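Local coordinates for protein GDP-6-deoxy-D-mannose reductase (Pseudomonas aeruginosa, PDB 6X3B) that probably reduces GDP-4-dehydro-6-deoxy-D-mannose to GDP-D-rhamnose with NADPH, a step in building lipopolysaccharide O-antigen, at residues Asp127-Val132 with Ile139-Ile144; Ala292-His295 with Gly299-Pro302. All blocks are in the same frame, centred on the assembly; numbering follows the deposited sequence.

Contact 1 (Asp127-Val132 with Ile139-Ile144); sequences DVYGQV and IHEELI
Ile139 sets its CG2 methyl over the middle of one face of the Tyr129 ring. The methyl lies 3.4 Å from the ring centroid and 4° off the ring normal, a close CH-pi contact. With chi1 at -63°, CG1 lies anti to the carbonyl carbon and leads CD1 to Val132, while CG2 lies anti to the backbone N and meets the ring. Ile139 CD1 lies 3.7 Å from Val132 CG2. Leu143 meets the same valine tip to tip, its CD2 3.6 Å from Val132 CG2. Leu143 O comes to the edge of the tyrosine ring, near its plane, 3.7 Å from Tyr129 CE1. One water bridges the two segments, donating to Tyr129 O and to Ile144 O, each 2.7 Å from the water oxygen. A type I turn from His140 to Leu143 brings Leu143 back to the tyrosine. The Tyr129 hydroxyl hydrogen-bonds to Asn246 OD1 and Arg177 NH1, which hold the far end of the ring. Phe179 of strand 172-182 packs on both Tyr129 and Ile139. The two segments belong to the loop between strand 119-123 and helix 150-169, part of the Rossmann-type nucleotide-binding fold of the NAD-dependent epimerase/dehydratase family.

Contact 2 (Ala292-His295 with Gly299-Pro302); sequences ARLH and GWKP
His295 and Gly299 are joined by a backbone hydrogen bond, Gly299 N to His295 O, at 2.8 Å. A second hydrogen bond runs from the His295 ring to the chain beyond the helix. His295 ND1 donates to Trp300 O at 2.9 Å. The oxygen lies almost in the imidazole plane, at the ring edge. ND1 stands above the carbonyl plane of Trp300, 44° out of it, and so not on a lone pair. The bond indicates that ND1 carries a proton. It ties an exposed side chain to the backbone just past the helix.

Both bonds lie at the C-terminal end of helix 292-298. Gly299 is the first residue to leave helical geometry, with a positive phi of 84°. At its backbone angles a CB would press on the carbonyl oxygen of the preceding residue. Thr298 adds to the polar network here: its OG1 is hydrogen-bonded with Leu294 O and Trp300 N.

The apolar part of the contact is Leu294 against Trp300. Leu294 CD2 comes obliquely against the rim of the indole, 3.4 Å from Trp300 CE3. Leu294 CG lies farther back, 4.0 Å from the same atom. With chi1 at 178°, Trp300 CG lies anti to the backbone N, which directs the indole to Leu294. Pro302 N lies on the other side of the ring plane, 3.9 Å from it. Trp300 NE1 donates to Asp227 O, which helps hold the buried ring in its orientation. His291 meets the indole edge-to-face, Ser230, Ala231 and Arg234 of helix 225-238 pack on it as well, and Leu235 of that helix touches Leu294.

In the fold
The two contacts follow one another along the chain without overlapping, and their centres lie 18 Å apart. They nevertheless touch. Glu142 OE2 in 139-144 forms a salt bridge with Arg293 NH2 in 292-295 at 2.9 Å, and Glu141 CB packs on Arg293 CZ at 3.6 Å. Arg293 also donates from NH1 to Val244 O, at strand 244-247, the strand that holds Asn246, a partner of contact 1. The side chains of Tyr129 and Trp300 lie about 11 Å and about 13 Å from the bound NADPH. The second subunit reaches contact 1, where Ile144 of the second subunit packs on Glu142, whereas it does not touch the segments of contact 2.

Contact 1 (Asp127-Val132 with Ile139-Ile144)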
loop_
_atom_site.group_PDB
_atom_site.type_symbol
_atom_site.label_atom_id
_atom_site.label_comp_id
_atom_site.label_asym_id
_atom_site.label_seq_id
_atom_site.Cartn_x
_atom_site.Cartn_y
_atom_site.Cartn_z
ATOM N N ASP A 127 4.988 11.123 -5.421
ATOM C CA ASP A 127 6.186 10.406 -5.005
ATOM C C ASP A 127 5.938 8.905 -4.887
ATOM O O ASP A 127 6.904 8.143 -4.869
ATOM C CB ASP A 127 6.698 11.001 -3.671
ATOM C CG ASP A 127 8.132 10.602 -3.346
ATOM O OD1 ASP A 127 8.992 10.582 -4.263
ATOM O OD2 ASP A 127 8.419 10.331 -2.156
ATOM N N VAL A 128 4.676 8.452 -4.831
ATOM C CA VAL A 128 4.455 7.004 -4.753
ATOM C C VAL A 128 4.960 6.280 -5.991
ATOM O O VAL A 128 5.259 5.081 -5.921
ATOM C CB VAL A 128 2.969 6.660 -4.529
ATOM C CG1 VAL A 128 2.458 7.244 -3.211
ATOM C CG2 VAL A 128 2.131 7.144 -5.719
ATOM N N TYR A 129 5.061 6.963 -7.138
ATOM C CA TYR A 129 5.423 6.232 -8.351
ATOM C C TYR A 129 6.861 5.720 -8.314
ATOM O O TYR A 129 7.146 4.672 -8.905
ATOM C CB TYR A 129 5.203 7.094 -9.595
ATOM C CG TYR A 129 3.744 7.312 -9.928
ATOM C CD1 TYR A 129 2.965 6.291 -10.469
ATOM C CD2 TYR A 129 3.145 8.547 -9.699
ATOM C CE1 TYR A 129 1.622 6.500 -10.782
ATOM C CE2 TYR A 129 1.806 8.759 -9.993
ATOM C CZ TYR A 129 1.056 7.737 -10.536
ATOM O OH TYR A 129 -0.266 7.950 -10.821
ATOM N N GLY A 130 7.774 6.424 -7.637
ATOM C CA GLY A 130 9.158 5.974 -7.640
ATOM C C GLY A 130 9.858 6.231 -8.970
ATOM O O GLY A 130 9.618 7.224 -9.654
ATOM N N GLN A 131 10.754 5.317 -9.336
ATOM C CA GLN A 131 11.555 5.484 -10.541
ATOM C C GLN A 131 10.703 5.154 -11.755
ATOM O O GLN A 131 10.076 4.093 -11.814
ATOM C CB GLN A 131 12.790 4.576 -10.490
ATOM C CG GLN A 131 13.934 5.018 -11.380
ATOM C CD GLN A 131 15.278 4.601 -10.821
ATOM O OE1 GLN A 131 15.679 3.456 -10.971
ATOM N NE2 GLN A 131 15.971 5.527 -10.156
ATOM N N VAL A 132 10.646 6.073 -12.708
ATOM C CA VAL A 132 9.841 5.878 -13.907
ATOM C C VAL A 132 10.744 6.090 -15.115
ATOM O O VAL A 132 11.487 7.075 -15.174
ATOM C CB VAL A 132 8.625 6.824 -13.947
ATOM C CG1 VAL A 132 7.927 6.717 -15.279
ATOM C CG2 VAL A 132 7.643 6.484 -12.830
ATOM N N ILE A 139 3.628 10.256 -16.729
ATOM C CA ILE A 139 3.132 9.273 -15.768
ATOM C C ILE A 139 1.613 9.300 -15.723
ATOM O O ILE A 139 1.004 10.356 -15.550
ATOM C CB ILE A 139 3.715 9.556 -14.376
ATOM C CG1 ILE A 139 5.237 9.416 -14.394
ATOM C CG2 ILE A 139 3.039 8.664 -13.325
ATOM C CD1 ILE A 139 5.870 9.771 -13.092
ATOM N N HIS A 140 0.995 8.133 -15.859
ATOM C CA HIS A 140 -0.451 8.013 -15.798
ATOM C C HIS A 140 -0.827 7.064 -14.666
ATOM O O HIS A 140 0.003 6.296 -14.162
ATOM C CB HIS A 140 -1.019 7.522 -17.129
ATOM C CG HIS A 140 -0.447 6.214 -17.563
ATOM N ND1 HIS A 140 -1.105 5.017 -17.378
ATOM C CD2 HIS A 140 0.741 5.905 -18.138
ATOM C CE1 HIS A 140 -0.353 4.030 -17.836
ATOM N NE2 HIS A 140 0.772 4.542 -18.299
ATOM N N GLU A 141 -2.103 7.112 -14.273
ATOM C CA GLU A 141 -2.545 6.418 -13.069
ATOM C C GLU A 141 -2.544 4.896 -13.207
ATOM O O GLU A 141 -2.725 4.200 -12.202
ATOM C CB GLU A 141 -3.945 6.899 -12.682
ATOM C CG GLU A 141 -3.991 8.357 -12.205
ATOM C CD GLU A 141 -4.106 9.361 -13.339
ATOM O OE1 GLU A 141 -3.848 9.007 -14.514
ATOM O OE2 GLU A 141 -4.442 10.533 -13.043
ATOM N N GLU A 142 -2.350 4.360 -14.403
ATOM C CA GLU A 142 -2.315 2.913 -14.579
ATOM C C GLU A 142 -0.904 2.359 -14.453
ATOM O O GLU A 142 -0.700 1.144 -14.579
ATOM C CB GLU A 142 -2.917 2.530 -15.939
ATOM C CG GLU A 142 -4.411 2.751 -16.005
ATOM C CD GLU A 142 -5.144 2.003 -14.908
ATOM O OE1 GLU A 142 -4.842 0.808 -14.708
ATOM O OE2 GLU A 142 -6.012 2.612 -14.237
ATOM N N LEU A 143 0.070 3.219 -14.213
ATOM C CA LEU A 143 1.435 2.771 -14.008
ATOM C C LEU A 143 1.562 2.242 -12.585
ATOM O O LEU A 143 1.125 2.892 -11.632
ATOM C CB LEU A 143 2.401 3.921 -14.276
ATOM C CG LEU A 143 3.900 3.659 -14.190
ATOM C CD1 LEU A 143 4.357 2.742 -15.333
ATOM C CD2 LEU A 143 4.649 4.982 -14.228
ATOM N N ILE A 144 2.106 1.040 -12.445
ATOM C CA ILE A 144 2.243 0.462 -11.106
ATOM C C ILE A 144 3.270 1.269 -10.320
ATOM O O ILE A 144 4.389 1.492 -10.813
ATOM C CB ILE A 144 2.645 -1.009 -11.194
ATOM C CG1 ILE A 144 1.457 -1.836 -11.704
ATOM C CG2 ILE A 144 3.127 -1.506 -9.825
ATOM C CD1 ILE A 144 1.773 -3.288 -11.928
HETATM O O HOH W 1 6.332 3.344 -11.052
#

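Contact 2 (Ala292-His295 with Gly299-Pro302)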
loop_
_atom_site.group_PDB
_atom_site.type_symbol
_atom_site.label_atom_id
_atom_site.label_comp_id
_atom_site.label_asym_id
_atom_site.label_seq_id
_atom_site.Cartn_x
_atom_site.Cartn_y
_atom_site.Cartn_z
ATOM N N ALA A 292 -4.682 14.010 -17.614
ATOM C CA ALA A 292 -5.833 13.746 -18.477
ATOM C C ALA A 292 -7.017 13.233 -17.678
ATOM O O ALA A 292 -8.159 13.641 -17.916
ATOM C CB ALA A 292 -5.469 12.736 -19.574
ATOM N N ARG A 293 -6.773 12.341 -16.719
ATOM C CA ARG A 293 -7.892 11.750 -16.000
ATOM C C ARG A 293 -8.642 12.809 -15.198
ATOM O O ARG A 293 -9.875 12.886 -15.237
ATOM C CB ARG A 293 -7.400 10.618 -15.107
ATOM C CG ARG A 293 -8.511 9.864 -14.420
ATOM C CD ARG A 293 -7.943 8.765 -13.514
ATOM N NE ARG A 293 -7.564 7.552 -14.242
ATOM C CZ ARG A 293 -7.369 6.371 -13.654
ATOM N NH1 ARG A 293 -7.511 6.251 -12.330
ATOM N NH2 ARG A 293 -7.044 5.305 -14.382
ATOM N N LEU A 294 -7.899 13.650 -14.484
ATOM C CA LEU A 294 -8.489 14.706 -13.676
ATOM C C LEU A 294 -9.201 15.736 -14.544
ATOM O O LEU A 294 -10.298 16.205 -14.198
ATOM C CB LEU A 294 -7.378 15.357 -12.861
ATOM C CG LEU A 294 -7.632 16.727 -12.235
ATOM C CD1 LEU A 294 -8.604 16.512 -11.133
ATOM C CD2 LEU A 294 -6.298 17.281 -11.693
ATOM N N HIS A 295 -8.591 16.120 -15.671
ATOM C CA HIS A 295 -9.256 17.095 -16.529
ATOM C C HIS A 295 -10.535 16.514 -17.129
ATOM O O HIS A 295 -11.577 17.185 -17.156
ATOM C CB HIS A 295 -8.326 17.580 -17.637
ATOM C CG HIS A 295 -9.039 18.376 -18.684
ATOM N ND1 HIS A 295 -9.450 19.677 -18.478
ATOM C CD2 HIS A 295 -9.483 18.031 -19.919
ATOM C CE1 HIS A 295 -10.091 20.107 -19.552
ATOM N NE2 HIS A 295 -10.124 19.127 -20.438
ATOM N N GLY A 299 -13.010 18.907 -15.442
ATOM C CA GLY A 299 -12.832 20.156 -16.151
ATOM C C GLY A 299 -11.635 20.971 -15.711
ATOM O O GLY A 299 -11.306 21.965 -16.376
ATOM N N TRP A 300 -10.993 20.551 -14.618
ATOM C CA TRP A 300 -9.829 21.270 -14.038
ATOM C C TRP A 300 -8.726 21.507 -15.077
ATOM O O TRP A 300 -8.443 20.599 -15.875
ATOM C CB TRP A 300 -9.281 20.516 -12.818
ATOM C CG TRP A 300 -8.073 21.146 -12.194
ATOM C CD1 TRP A 300 -8.052 22.051 -11.174
ATOM C CD2 TRP A 300 -6.702 20.943 -12.574
ATOM N NE1 TRP A 300 -6.764 22.410 -10.882
ATOM C CE2 TRP A 300 -5.913 21.747 -11.723
ATOM C CE3 TRP A 300 -6.060 20.153 -13.532
ATOM C CZ2 TRP A 300 -4.524 21.780 -11.808
ATOM C CZ3 TRP A 300 -4.688 20.188 -13.616
ATOM C CH2 TRP A 300 -3.931 20.990 -12.765
ATOM N N LYS A 301 -8.133 22.700 -15.032
ATOM C CA LYS A 301 -6.983 23.093 -15.881
ATOM C C LYS A 301 -6.088 24.011 -15.040
ATOM O O LYS A 301 -6.635 24.742 -14.205
ATOM C CB LYS A 301 -7.462 23.804 -17.148
ATOM C CG LYS A 301 -6.370 24.192 -18.135
ATOM C CD LYS A 301 -6.900 24.850 -19.393
ATOM C CE LYS A 301 -5.812 25.258 -20.365
ATOM N NZ LYS A 301 -6.365 25.897 -21.583
ATOM N N PRO A 302 -4.745 23.958 -15.162
ATOM C CA PRO A 302 -3.875 24.864 -14.413
ATOM C C PRO A 302 -4.124 26.291 -14.921
ATOM O O PRO A 302 -4.288 26.458 -16.106
ATOM C CB PRO A 302 -2.455 24.424 -14.790
ATOM C CG PRO A 302 -2.623 23.027 -15.330
ATOM C CD PRO A 302 -3.994 23.006 -15.969
#